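Local coordinates for probable phospholipase A2 homolog 2 (Oryza sativa, PDB 2WG9), which probably catalyses the calcium-dependent hydrolysis of the 2-acyl ester of membrane phospholipids, releasing lysophospholipids and free fatty acids, at residues A14-C19 / G46-R51; R21-Q26 / A93-N98; D54-C59 / S85-V90; D73-M78 / V117-I122. All blocks are in the same frame, centred on the assembly; numbering follows the deposited sequence. Where two conformers were deposited one is given.

Contact 1: residues A14-C19 / G46-R51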
loop_
_atom_site.group_PDB
_atom_site.type_symbol
_atom_site.label_atom_id
_atom_site.label_comp_id
_atom_site.label_asym_id
_atom_site.label_seq_id
_atom_site.Cartn_x
_atom_site.Cartn_y
_atom_site.Cartn_z
ATOM N N ALA A 14 -12.003 14.508 -10.535
ATOM C CA ALA A 14 -12.865 14.499 -9.315
ATOM C C ALA A 14 -12.235 13.685 -8.184
ATOM O O ALA A 14 -11.144 13.123 -8.345
ATOM C CB ALA A 14 -14.264 13.977 -9.649
ATOM N N LYS A 15 -12.927 13.628 -7.045
ATOM C CA LYS A 15 -12.425 12.944 -5.853
ATOM C C LYS A 15 -12.903 11.493 -5.770
ATOM O O LYS A 15 -12.143 10.605 -5.371
ATOM C CB LYS A 15 -12.834 13.703 -4.587
ATOM C CG LYS A 15 -11.918 13.455 -3.398
ATOM C CD LYS A 15 -12.505 14.006 -2.102
ATOM C CE LYS A 15 -11.418 14.196 -1.047
ATOM N NZ LYS A 15 -10.837 12.914 -0.548
ATOM N N ASP A 16 -14.163 11.266 -6.146
ATOM C CA ASP A 16 -14.781 9.939 -6.077
ATOM C C ASP A 16 -14.804 9.240 -7.446
ATOM O O ASP A 16 -15.596 8.321 -7.673
ATOM C CB ASP A 16 -16.199 10.028 -5.484
ATOM C CG ASP A 16 -16.231 10.690 -4.103
ATOM O OD1 ASP A 16 -16.995 10.213 -3.235
ATOM O OD2 ASP A 16 -15.511 11.693 -3.884
ATOM N N GLN A 17 -13.926 9.685 -8.347
ATOM C CA GLN A 17 -13.712 9.033 -9.643
ATOM C C GLN A 17 -12.284 8.459 -9.720
ATOM O O GLN A 17 -11.365 8.987 -9.081
ATOM C CB GLN A 17 -13.967 10.014 -10.801
ATOM C CG GLN A 17 -15.439 10.440 -10.985
ATOM C CD GLN A 17 -15.642 11.497 -12.084
ATOM O OE1 GLN A 17 -14.813 12.395 -12.272
ATOM N NE2 GLN A 17 -16.759 11.394 -12.804
ATOM N N GLY A 18 -12.109 7.379 -10.483
ATOM C CA GLY A 18 -10.784 6.782 -10.701
ATOM C C GLY A 18 -10.221 6.052 -9.491
ATOM O O GLY A 18 -9.005 6.003 -9.295
ATOM N N CYS A 19 -11.117 5.479 -8.692
ATOM C CA CYS A 19 -10.767 4.837 -7.432
ATOM C C CYS A 19 -11.577 3.557 -7.238
ATOM O O CYS A 19 -12.603 3.354 -7.901
ATOM C CB CYS A 19 -11.006 5.813 -6.270
ATOM S SG CYS A 19 -12.657 6.582 -6.283
ATOM N N GLY A 46 -8.421 3.462 -2.876
ATOM C CA GLY A 46 -9.842 3.397 -2.585
ATOM C C GLY A 46 -10.496 4.765 -2.659
ATOM O O GLY A 46 -9.846 5.792 -2.444
ATOM N N CYS A 47 -11.785 4.769 -2.977
ATOM C CA CYS A 47 -12.558 6.001 -3.028
ATOM C C CYS A 47 -12.686 6.578 -1.615
ATOM O O CYS A 47 -12.615 5.831 -0.639
ATOM C CB CYS A 47 -13.928 5.733 -3.661
ATOM S SG CYS A 47 -13.827 5.186 -5.406
ATOM N N PRO A 48 -12.829 7.914 -1.496
ATOM C CA PRO A 48 -12.953 8.513 -0.160
ATOM C C PRO A 48 -14.030 7.834 0.686
ATOM O O PRO A 48 -15.139 7.553 0.203
ATOM C CB PRO A 48 -13.301 9.972 -0.465
ATOM C CG PRO A 48 -12.661 10.220 -1.810
ATOM C CD PRO A 48 -12.851 8.934 -2.563
ATOM N N GLY A 49 -13.673 7.520 1.927
ATOM C CA GLY A 49 -14.597 6.897 2.864
ATOM C C GLY A 49 -14.638 5.379 2.842
ATOM O O GLY A 49 -15.203 4.780 3.752
ATOM N N GLU A 50 -14.044 4.755 1.814
ATOM C CA GLU A 50 -14.080 3.288 1.665
ATOM C C GLU A 50 -13.278 2.582 2.738
ATOM O O GLU A 50 -12.077 2.838 2.901
ATOM C CB GLU A 50 -13.559 2.835 0.292
ATOM C CG GLU A 50 -14.463 3.157 -0.894
ATOM C CD GLU A 50 -15.767 2.386 -0.874
ATOM O OE1 GLU A 50 -15.773 1.204 -0.482
ATOM O OE2 GLU A 50 -16.796 2.967 -1.264
ATOM N N ARG A 51 -13.938 1.689 3.464
ATOM C CA ARG A 51 -13.272 0.907 4.498
ATOM C C ARG A 51 -12.285 -0.068 3.852
ATOM O O ARG A 51 -12.606 -0.671 2.829
ATOM C CB ARG A 51 -14.299 0.137 5.334
ATOM C CG ARG A 51 -13.764 -0.281 6.681
ATOM C CD ARG A 51 -14.507 -1.442 7.292
ATOM N NE ARG A 51 -13.736 -1.981 8.416
ATOM C CZ ARG A 51 -14.098 -3.022 9.158
ATOM N NH1 ARG A 51 -13.315 -3.418 10.147
ATOM N NH2 ARG A 51 -15.237 -3.664 8.921
HETATM O O HOH W 1 -16.618 7.929 -1.982
#
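C19 and C47 bring two irregular lengths of backbone together, with their CA atoms 4.9 Å apart. Just beyond the junction the chain C47-E50 folds into a type II beta turn, closed by E50 N to C47 O (3.0 Å), with G49 at the positive-phi corner. The disulfide does the joining: SG of C19 and SG of C47 are 2.0 Å apart, with a right-handed chi3 of 97°. P48 follows and is met by two residues of the other segment. P48 CD lies 3.3 Å from K15 O. The K15 side chain starts anti to the backbone N (chi1 -155°) and bends only at its last torsion, which brings NZ within 3.5 Å of P48 CG, running obliquely across the ring. D16 lays OD2 against the same CG, while its OD1 takes a water (2.6 Å) that also donates to P48 O. C47 is also backbone-bonded to S20, next to C19, which adds a second link beside the disulfide. This is a surface disulfide of a small, cystine-rich secreted phospholipase A2, tying the N-terminal arm to the chain just after the calcium ligands Y39, G41 and Y44.

Contact 2: residues R21-Q26 / A93-N98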
loop_
_atom_site.group_PDB
_atom_site.type_symbol
_atom_site.label_atom_id
_atom_site.label_comp_id
_atom_site.label_asym_id
_atom_site.label_seq_id
_atom_site.Cartn_x
_atom_site.Cartn_y
_atom_site.Cartn_z
ATOM N N ARG A 21 -13.848 0.682 -5.106
ATOM C CA ARG A 21 -14.774 0.350 -4.023
ATOM C C ARG A 21 -14.880 -1.172 -3.855
ATOM O O ARG A 21 -15.789 -1.662 -3.182
ATOM C CB ARG A 21 -16.166 0.941 -4.296
ATOM C CG ARG A 21 -16.174 2.417 -4.690
ATOM C CD ARG A 21 -17.594 2.983 -4.745
ATOM N NE ARG A 21 -17.612 4.381 -5.173
ATOM C CZ ARG A 21 -17.443 5.429 -4.367
ATOM N NH1 ARG A 21 -17.481 6.658 -4.870
ATOM N NH2 ARG A 21 -17.239 5.261 -3.063
ATOM N N THR A 22 -13.930 -1.902 -4.447
ATOM C CA THR A 22 -13.965 -3.366 -4.472
ATOM C C THR A 22 -12.671 -3.971 -3.931
ATOM O O THR A 22 -11.582 -3.481 -4.213
ATOM C CB THR A 22 -14.271 -3.918 -5.905
ATOM O OG1 THR A 22 -13.836 -5.281 -6.015
ATOM C CG2 THR A 22 -13.566 -3.110 -6.962
ATOM N N CYS A 23 -12.805 -5.036 -3.146
ATOM C CA CYS A 23 -11.651 -5.749 -2.610
ATOM C C CYS A 23 -11.057 -6.645 -3.693
ATOM O O CYS A 23 -11.590 -7.716 -3.982
ATOM C CB CYS A 23 -12.049 -6.578 -1.387
ATOM S SG CYS A 23 -12.732 -5.575 -0.035
ATOM N N GLU A 24 -9.948 -6.194 -4.276
ATOM C CA GLU A 24 -9.275 -6.917 -5.353
ATOM C C GLU A 24 -8.228 -7.920 -4.853
ATOM O O GLU A 24 -7.773 -7.855 -3.706
ATOM C CB GLU A 24 -8.641 -5.926 -6.345
ATOM C CG GLU A 24 -9.656 -5.072 -7.121
ATOM C CD GLU A 24 -10.631 -5.904 -7.939
ATOM O OE1 GLU A 24 -10.205 -6.909 -8.538
ATOM O OE2 GLU A 24 -11.826 -5.561 -7.984
ATOM N N SER A 25 -7.875 -8.871 -5.712
ATOM C CA SER A 25 -6.768 -9.780 -5.424
ATOM C C SER A 25 -6.181 -10.288 -6.736
ATOM O O SER A 25 -6.379 -11.448 -7.121
ATOM C CB SER A 25 -7.198 -10.919 -4.485
ATOM O OG SER A 25 -8.409 -11.524 -4.902
ATOM N N GLN A 26 -5.472 -9.382 -7.410
ATOM C CA GLN A 26 -4.944 -9.587 -8.758
ATOM C C GLN A 26 -3.429 -9.414 -8.768
ATOM O O GLN A 26 -2.893 -8.569 -8.053
ATOM C CB GLN A 26 -5.565 -8.575 -9.730
ATOM C CG GLN A 26 -7.089 -8.661 -9.868
ATOM C CD GLN A 26 -7.542 -9.922 -10.593
ATOM O OE1 GLN A 26 -6.898 -10.374 -11.550
ATOM N NE2 GLN A 26 -8.654 -10.497 -10.143
ATOM N N ALA A 93 -8.459 -11.964 10.159
ATOM C CA ALA A 93 -9.127 -12.474 8.972
ATOM C C ALA A 93 -8.868 -11.566 7.783
ATOM O O ALA A 93 -8.746 -10.347 7.930
ATOM C CB ALA A 93 -10.628 -12.591 9.218
ATOM N N THR A 94 -8.784 -12.162 6.605
ATOM C CA THR A 94 -8.793 -11.382 5.386
ATOM C C THR A 94 -10.215 -11.386 4.830
ATOM O O THR A 94 -11.115 -12.014 5.402
ATOM C CB THR A 94 -7.750 -11.894 4.357
ATOM O OG1 THR A 94 -7.653 -10.962 3.269
ATOM C CG2 THR A 94 -8.124 -13.277 3.826
ATOM N N PHE A 95 -10.419 -10.670 3.731
ATOM C CA PHE A 95 -11.728 -10.573 3.112
ATOM C C PHE A 95 -12.083 -11.858 2.361
ATOM O O PHE A 95 -11.190 -12.562 1.863
ATOM C CB PHE A 95 -11.807 -9.348 2.191
ATOM C CG PHE A 95 -10.685 -9.255 1.189
ATOM C CD1 PHE A 95 -9.446 -8.714 1.551
ATOM C CD2 PHE A 95 -10.869 -9.695 -0.118
ATOM C CE1 PHE A 95 -8.417 -8.620 0.634
ATOM C CE2 PHE A 95 -9.848 -9.598 -1.058
ATOM C CZ PHE A 95 -8.614 -9.066 -0.683
ATOM N N PRO A 96 -13.386 -12.199 2.321
ATOM C CA PRO A 96 -13.788 -13.366 1.547
ATOM C C PRO A 96 -13.530 -13.160 0.066
ATOM O O PRO A 96 -13.719 -12.052 -0.455
ATOM C CB PRO A 96 -15.291 -13.495 1.825
ATOM C CG PRO A 96 -15.712 -12.221 2.439
ATOM C CD PRO A 96 -14.515 -11.566 3.029
ATOM N N GLY A 97 -13.093 -14.215 -0.606
ATOM C CA GLY A 97 -12.782 -14.122 -2.029
ATOM C C GLY A 97 -11.387 -13.604 -2.327
ATOM O O GLY A 97 -11.059 -13.348 -3.483
ATOM N N ASN A 98 -10.566 -13.450 -1.292
ATOM C CA ASN A 98 -9.163 -13.057 -1.461
ATOM C C ASN A 98 -8.368 -14.190 -2.109
ATOM O O ASN A 98 -8.094 -15.209 -1.476
ATOM C CB ASN A 98 -8.543 -12.680 -0.110
ATOM C CG ASN A 98 -7.169 -12.047 -0.243
ATOM O OD1 ASN A 98 -6.649 -11.859 -1.344
ATOM N ND2 ASN A 98 -6.576 -11.704 0.891
HETATM O O HOH W 2 -11.009 -10.398 -4.449
#
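F95 and C23 make the aromatic part of this contact. The CB of C23 lies over one face of the F95 ring, 3.9 Å from the centroid, a CH-pi contact. Its SG stands above the same face at a greater distance, 4.7 Å from the centroid, and continues into the disulfide with C53. On the opposite face sits CB of N98, from the ring's own segment, so the phenyl is sandwiched between a cysteine and an asparagine. A chi1 of 52° sets F95 CG between its backbone N and carbonyl carbon and turns the ring toward C23. The CB of S25 comes to the ring edge, and F95 CZ lies 3.4 Å from E24 O. An alanine in place of F95 would probably leave C23 CB and N98 CB facing each other across a gap and the water at the ring's edge without that edge beside it.

The polar part runs through that water, which lies in the ring plane. It donates to C23 O (2.8 Å) and G97 O and pairs with S25 OG, bridging the two backbones; S25 OG also takes K99 N. The N98 amide holds its own loop: ND2 donates to T94 OG1 at 2.7 Å, tilted from the amide plane, while OD1 accepts from C100 N and also touches S25 CB.

On the backbone side, F95-N98 is a type II beta turn with glycine G97 at its third position. The C23 CH-pi contact, with the sulfur above the same face, and the shared water set this turn, which precedes helix 102-125, against strand 24-26, itself paired with strand 35-37.

Contact 3: residues D54-C59 / S85-V90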
loop_
_atom_site.group_PDB
_atom_site.type_symbol
_atom_site.label_atom_id
_atom_site.label_comp_id
_atom_site.label_asym_id
_atom_site.label_seq_id
_atom_site.Cartn_x
_atom_site.Cartn_y
_atom_site.Cartn_z
ATOM N N ASP A 54 -8.951 -5.501 4.843
ATOM C CA ASP A 54 -8.305 -6.236 5.933
ATOM C C ASP A 54 -7.191 -5.365 6.500
ATOM O O ASP A 54 -7.093 -4.179 6.137
ATOM C CB ASP A 54 -7.792 -7.625 5.483
ATOM C CG ASP A 54 -6.678 -7.557 4.436
ATOM O OD1 ASP A 54 -6.243 -6.454 4.023
ATOM O OD2 ASP A 54 -6.230 -8.646 4.017
ATOM N N ALA A 55 -6.376 -5.934 7.391
ATOM C CA ALA A 55 -5.291 -5.203 8.057
ATOM C C ALA A 55 -4.226 -4.716 7.081
ATOM O O ALA A 55 -3.751 -3.581 7.184
ATOM C CB ALA A 55 -4.650 -6.069 9.148
ATOM N N LEU A 56 -3.849 -5.579 6.136
ATOM C CA LEU A 56 -2.888 -5.195 5.098
ATOM C C LEU A 56 -3.433 -4.058 4.241
ATOM O O LEU A 56 -2.719 -3.095 3.965
ATOM C CB LEU A 56 -2.484 -6.394 4.227
ATOM C CG LEU A 56 -1.397 -6.143 3.168
ATOM C CD1 LEU A 56 -0.106 -5.583 3.775
ATOM C CD2 LEU A 56 -1.116 -7.420 2.373
ATOM N N ASP A 57 -4.694 -4.166 3.832
ATOM C CA ASP A 57 -5.328 -3.103 3.045
ATOM C C ASP A 57 -5.344 -1.771 3.813
ATOM O O ASP A 57 -5.138 -0.693 3.231
ATOM C CB ASP A 57 -6.742 -3.522 2.651
ATOM C CG ASP A 57 -7.261 -2.770 1.450
ATOM O OD1 ASP A 57 -6.437 -2.313 0.630
ATOM O OD2 ASP A 57 -8.503 -2.652 1.321
ATOM N N ALA A 58 -5.578 -1.855 5.124
ATOM C CA ALA A 58 -5.558 -0.675 5.991
ATOM C C ALA A 58 -4.180 -0.010 6.040
ATOM O O ALA A 58 -4.086 1.214 6.012
ATOM C CB ALA A 58 -6.063 -1.020 7.406
ATOM N N CYS A 59 -3.115 -0.815 6.089
ATOM C CA CYS A 59 -1.749 -0.286 6.001
ATOM C C CYS A 59 -1.566 0.534 4.725
ATOM O O CYS A 59 -1.014 1.636 4.756
ATOM C CB CYS A 59 -0.708 -1.416 6.039
ATOM S SG CYS A 59 -0.633 -2.337 7.574
ATOM N N SER A 85 6.467 -0.797 9.231
ATOM C CA SER A 85 6.007 -1.069 10.598
ATOM C C SER A 85 4.622 -1.706 10.608
ATOM O O SER A 85 4.396 -2.702 11.295
ATOM C CB SER A 85 5.997 0.212 11.436
ATOM O OG SER A 85 7.292 0.785 11.507
ATOM N N CYS A 86 3.705 -1.129 9.831
ATOM C CA CYS A 86 2.334 -1.622 9.731
ATOM C C CYS A 86 2.273 -3.049 9.150
ATOM O O CYS A 86 1.646 -3.942 9.737
ATOM C CB CYS A 86 1.487 -0.643 8.899
ATOM S SG CYS A 86 -0.302 -0.926 8.988
ATOM N N ILE A 87 2.932 -3.254 8.005
ATOM C CA ILE A 87 3.025 -4.574 7.358
ATOM C C ILE A 87 3.500 -5.682 8.309
ATOM O O ILE A 87 2.937 -6.786 8.321
ATOM C CB ILE A 87 3.969 -4.536 6.116
ATOM C CG1 ILE A 87 3.296 -3.812 4.949
ATOM C CG2 ILE A 87 4.373 -5.951 5.687
ATOM C CD1 ILE A 87 4.275 -3.474 3.796
ATOM N N ASP A 88 4.531 -5.379 9.096
ATOM C CA ASP A 88 5.108 -6.346 10.031
ATOM C C ASP A 88 4.116 -6.779 11.132
ATOM O O ASP A 88 4.308 -7.805 11.784
ATOM C CB ASP A 88 6.406 -5.786 10.635
ATOM C CG ASP A 88 7.558 -5.718 9.622
ATOM O OD1 ASP A 88 7.470 -6.346 8.539
ATOM O OD2 ASP A 88 8.573 -5.044 9.917
ATOM N N ARG A 89 3.043 -6.011 11.314
ATOM C CA ARG A 89 2.107 -6.252 12.417
ATOM C C ARG A 89 0.706 -6.623 11.943
ATOM O O ARG A 89 -0.268 -6.527 12.693
ATOM C CB ARG A 89 2.076 -5.041 13.351
ATOM C CG ARG A 89 3.353 -4.885 14.148
ATOM C CD ARG A 89 3.680 -3.439 14.452
ATOM N NE ARG A 89 4.932 -3.342 15.203
ATOM C CZ ARG A 89 6.141 -3.276 14.647
ATOM N NH1 ARG A 89 6.280 -3.283 13.325
ATOM N NH2 ARG A 89 7.218 -3.196 15.419
ATOM N N VAL A 90 0.616 -7.058 10.691
ATOM C CA VAL A 90 -0.648 -7.421 10.065
ATOM C C VAL A 90 -1.145 -8.781 10.573
ATOM O O VAL A 90 -0.388 -9.750 10.606
ATOM C CB VAL A 90 -0.487 -7.397 8.519
ATOM C CG1 VAL A 90 -1.458 -8.327 7.832
ATOM C CG2 VAL A 90 -0.633 -5.972 8.001
#
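V90 lies over a flat group of the facing segment, the peptide that links A55 to L56: its CG2 stands above that plane, 3.7 Å from L56 N. The other planar groups stay within their own segments. At the D54 carboxylate, OD1 takes D57 N nearly along its C-O bond (2.8 Å), the N-cap bond of helix 55-68, while OD2 is held by Y36 and T94. S85 O lies close to the plane of the R89 guanidinium, whose NH1 meets a lone pair of that carbonyl and so folds the side chain back over the end of helix 77-88.

Between the helices the packing is apolar. V90 CG1 touches A55 CB at 4.1 Å and reaches L56 CB, and V90 CG2 fits against the C59 sulfur (3.7 Å). L56 swings CG anti to its amide nitrogen (chi1 -175°), and this carries CD1 across to I87 CG1 at 4.0 Å; both residues also rest on A106 of helix 102-125. One turn along from A55, C59 SG and C86 SG are bonded at 2.0 Å with a left-handed chi3 of -81°. With an alanine at V90 the two methyls would be gone, which is likely to open a gap beside the C59 sulfur and over the A55-L56 peptide.

The two helices run antiparallel here, the disulfide-linked pair of the phospholipase A2 fold. A covalent link set in a methyl-lined seam probably leaves little freedom in their spacing, one helical turn ahead of H63, the predicted catalytic histidine, and of the calcium ligand D64.

Contact 4: residues D73-M78 / V117-I122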
loop_
_atom_site.group_PDB
_atom_site.type_symbol
_atom_site.label_atom_id
_atom_site.label_comp_id
_atom_site.label_asym_id
_atom_site.label_seq_id
_atom_site.Cartn_x
_atom_site.Cartn_y
_atom_site.Cartn_z
ATOM N N ASP A 73 4.855 12.784 -2.770
ATOM C CA ASP A 73 6.217 12.279 -2.634
ATOM C C ASP A 73 6.194 10.811 -2.203
ATOM O O ASP A 73 6.176 10.501 -1.009
ATOM C CB ASP A 73 7.017 13.145 -1.646
ATOM C CG ASP A 73 8.465 12.698 -1.501
ATOM O OD1 ASP A 73 8.949 11.895 -2.329
ATOM O OD2 ASP A 73 9.120 13.152 -0.541
ATOM N N TYR A 74 6.192 9.917 -3.193
ATOM C CA TYR A 74 6.187 8.475 -2.936
ATOM C C TYR A 74 7.497 7.965 -2.322
ATOM O O TYR A 74 7.606 6.790 -1.960
ATOM C CB TYR A 74 5.815 7.685 -4.197
ATOM C CG TYR A 74 6.720 7.906 -5.392
ATOM C CD1 TYR A 74 6.342 8.767 -6.423
ATOM C CD2 TYR A 74 7.941 7.231 -5.511
ATOM C CE1 TYR A 74 7.161 8.967 -7.536
ATOM C CE2 TYR A 74 8.771 7.425 -6.625
ATOM C CZ TYR A 74 8.370 8.296 -7.627
ATOM O OH TYR A 74 9.174 8.496 -8.727
ATOM N N LEU A 75 8.480 8.853 -2.197
ATOM C CA LEU A 75 9.728 8.528 -1.510
ATOM C C LEU A 75 9.844 9.175 -0.122
ATOM O O LEU A 75 10.904 9.129 0.509
ATOM C CB LEU A 75 10.942 8.846 -2.398
ATOM C CG LEU A 75 11.061 8.014 -3.685
ATOM C CD1 LEU A 75 12.238 8.482 -4.525
ATOM C CD2 LEU A 75 11.182 6.517 -3.388
ATOM N N ASN A 76 8.752 9.771 0.361
ATOM C CA ASN A 76 8.711 10.264 1.737
ATOM C C ASN A 76 9.027 9.116 2.683
ATOM O O ASN A 76 8.353 8.082 2.655
ATOM C CB ASN A 76 7.351 10.887 2.076
ATOM C CG ASN A 76 7.317 11.480 3.472
ATOM O OD1 ASN A 76 7.310 10.758 4.467
ATOM N ND2 ASN A 76 7.305 12.802 3.553
ATOM N N THR A 77 10.053 9.306 3.511
ATOM C CA THR A 77 10.595 8.228 4.336
ATOM C C THR A 77 9.682 7.855 5.497
ATOM O O THR A 77 9.615 6.689 5.877
ATOM C CB THR A 77 12.024 8.535 4.853
ATOM O OG1 THR A 77 12.061 9.847 5.421
ATOM C CG2 THR A 77 13.036 8.459 3.716
ATOM N N MET A 78 8.971 8.838 6.047
ATOM C CA MET A 78 7.968 8.570 7.075
ATOM C C MET A 78 6.852 7.682 6.532
ATOM O O MET A 78 6.534 6.656 7.132
ATOM C CB MET A 78 7.365 9.864 7.620
ATOM C CG MET A 78 8.306 10.693 8.469
ATOM S SD MET A 78 7.355 11.923 9.387
ATOM C CE MET A 78 6.790 10.921 10.765
ATOM N N VAL A 117 12.430 3.243 0.859
ATOM C CA VAL A 117 13.022 3.863 2.055
ATOM C C VAL A 117 14.483 4.233 1.788
ATOM O O VAL A 117 14.876 5.382 1.992
ATOM C CB VAL A 117 12.910 2.968 3.320
ATOM C CG1 VAL A 117 13.709 3.554 4.473
ATOM C CG2 VAL A 117 11.454 2.786 3.737
ATOM N N PHE A 118 15.268 3.269 1.306
ATOM C CA PHE A 118 16.655 3.536 0.917
ATOM C C PHE A 118 16.789 4.647 -0.135
ATOM O O PHE A 118 17.605 5.554 0.030
ATOM C CB PHE A 118 17.363 2.260 0.449
ATOM C CG PHE A 118 18.805 2.479 0.076
ATOM C CD1 PHE A 118 19.776 2.651 1.065
ATOM C CD2 PHE A 118 19.191 2.532 -1.260
ATOM C CE1 PHE A 118 21.111 2.865 0.725
ATOM C CE2 PHE A 118 20.525 2.746 -1.610
ATOM C CZ PHE A 118 21.484 2.912 -0.615
ATOM N N ALA A 119 15.997 4.574 -1.206
ATOM C CA ALA A 119 16.004 5.610 -2.248
ATOM C C ALA A 119 15.710 6.995 -1.667
ATOM O O ALA A 119 16.374 7.976 -2.020
ATOM C CB ALA A 119 15.017 5.274 -3.355
ATOM N N GLY A 120 14.723 7.062 -0.773
ATOM C CA GLY A 120 14.377 8.295 -0.071
ATOM C C GLY A 120 15.512 8.824 0.788
ATOM O O GLY A 120 15.833 10.009 0.730
ATOM N N LYS A 121 16.122 7.942 1.577
ATOM C CA LYS A 121 17.241 8.310 2.449
ATOM C C LYS A 121 18.432 8.874 1.671
ATOM O O LYS A 121 19.004 9.891 2.064
ATOM C CB LYS A 121 17.680 7.120 3.306
ATOM C CG LYS A 121 16.771 6.827 4.491
ATOM C CD LYS A 121 17.260 5.609 5.253
ATOM C CE LYS A 121 16.397 5.314 6.467
ATOM N NZ LYS A 121 16.710 3.964 7.022
ATOM N N ILE A 122 18.783 8.217 0.567
ATOM C CA ILE A 122 19.876 8.647 -0.311
ATOM C C ILE A 122 19.659 10.061 -0.866
ATOM O O ILE A 122 20.553 10.909 -0.783
ATOM C CB ILE A 122 20.103 7.618 -1.467
ATOM C CG1 ILE A 122 20.727 6.323 -0.930
ATOM C CG2 ILE A 122 20.947 8.200 -2.598
ATOM C CD1 ILE A 122 21.979 6.507 -0.067
#
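L75 and G120 approach most closely, at the point where the loop before helix 77-88 rides on the side of helix 102-125. L75 O lies 3.6 Å from G120 CA, and there is no room for a side chain at that glycine: a CB would fall only 2.5 Å from L75 O. The L75 side chain is well covered too, touching A116 and L123 of the same helix. Beside it T77 turns its methyl to the helix, chi1 49° leaving CG2 anti to the carbonyl carbon. This CG2 rests mainly on backbone, 3.8 Å from K121 N and 3.9 Å from G120 C.

The loop holds its shape through two small motifs: an Asx turn in which D73 OD1 accepts L75 N (3.1 Å) from above the carboxylate plane, and an N-cap in which N76 OD1 takes C79 N at the start of helix 77-88. A glycine in one helix thus lets the capped start of another pack directly on it.

Toward solvent the fit is slacker. A119 offers its CB to L75 CD2 at 4.0 Å. Exposed K121 passes T77, CG to CG2 at 4.1 Å, before its extended chain carries NZ to a long, weak ion pair with E81.

Overall arrangement
From the N terminus, contact 1 closes first, joining the arm at 14-19 to 46-51, just past the calcium-binding loop. Contact 2 starts inside the loop closed by contact 1 and crosses it, running from strand 24-26 to the turn ahead of helix 102-125. The two touch where R21 forms a salt bridge with E50. Contact 3 nests within the loop of contact 2, joins helix 55-68 to the end of helix 77-88, and touches contact 2 through D54. Contact 4 crosses contacts 2 and 3, and fixes the start of helix 77-88 on helix 102-125; with contact 3, it holds helix 77-88 at both ends. Contacts 2 and 4 lie on opposite sides of the chain's centre.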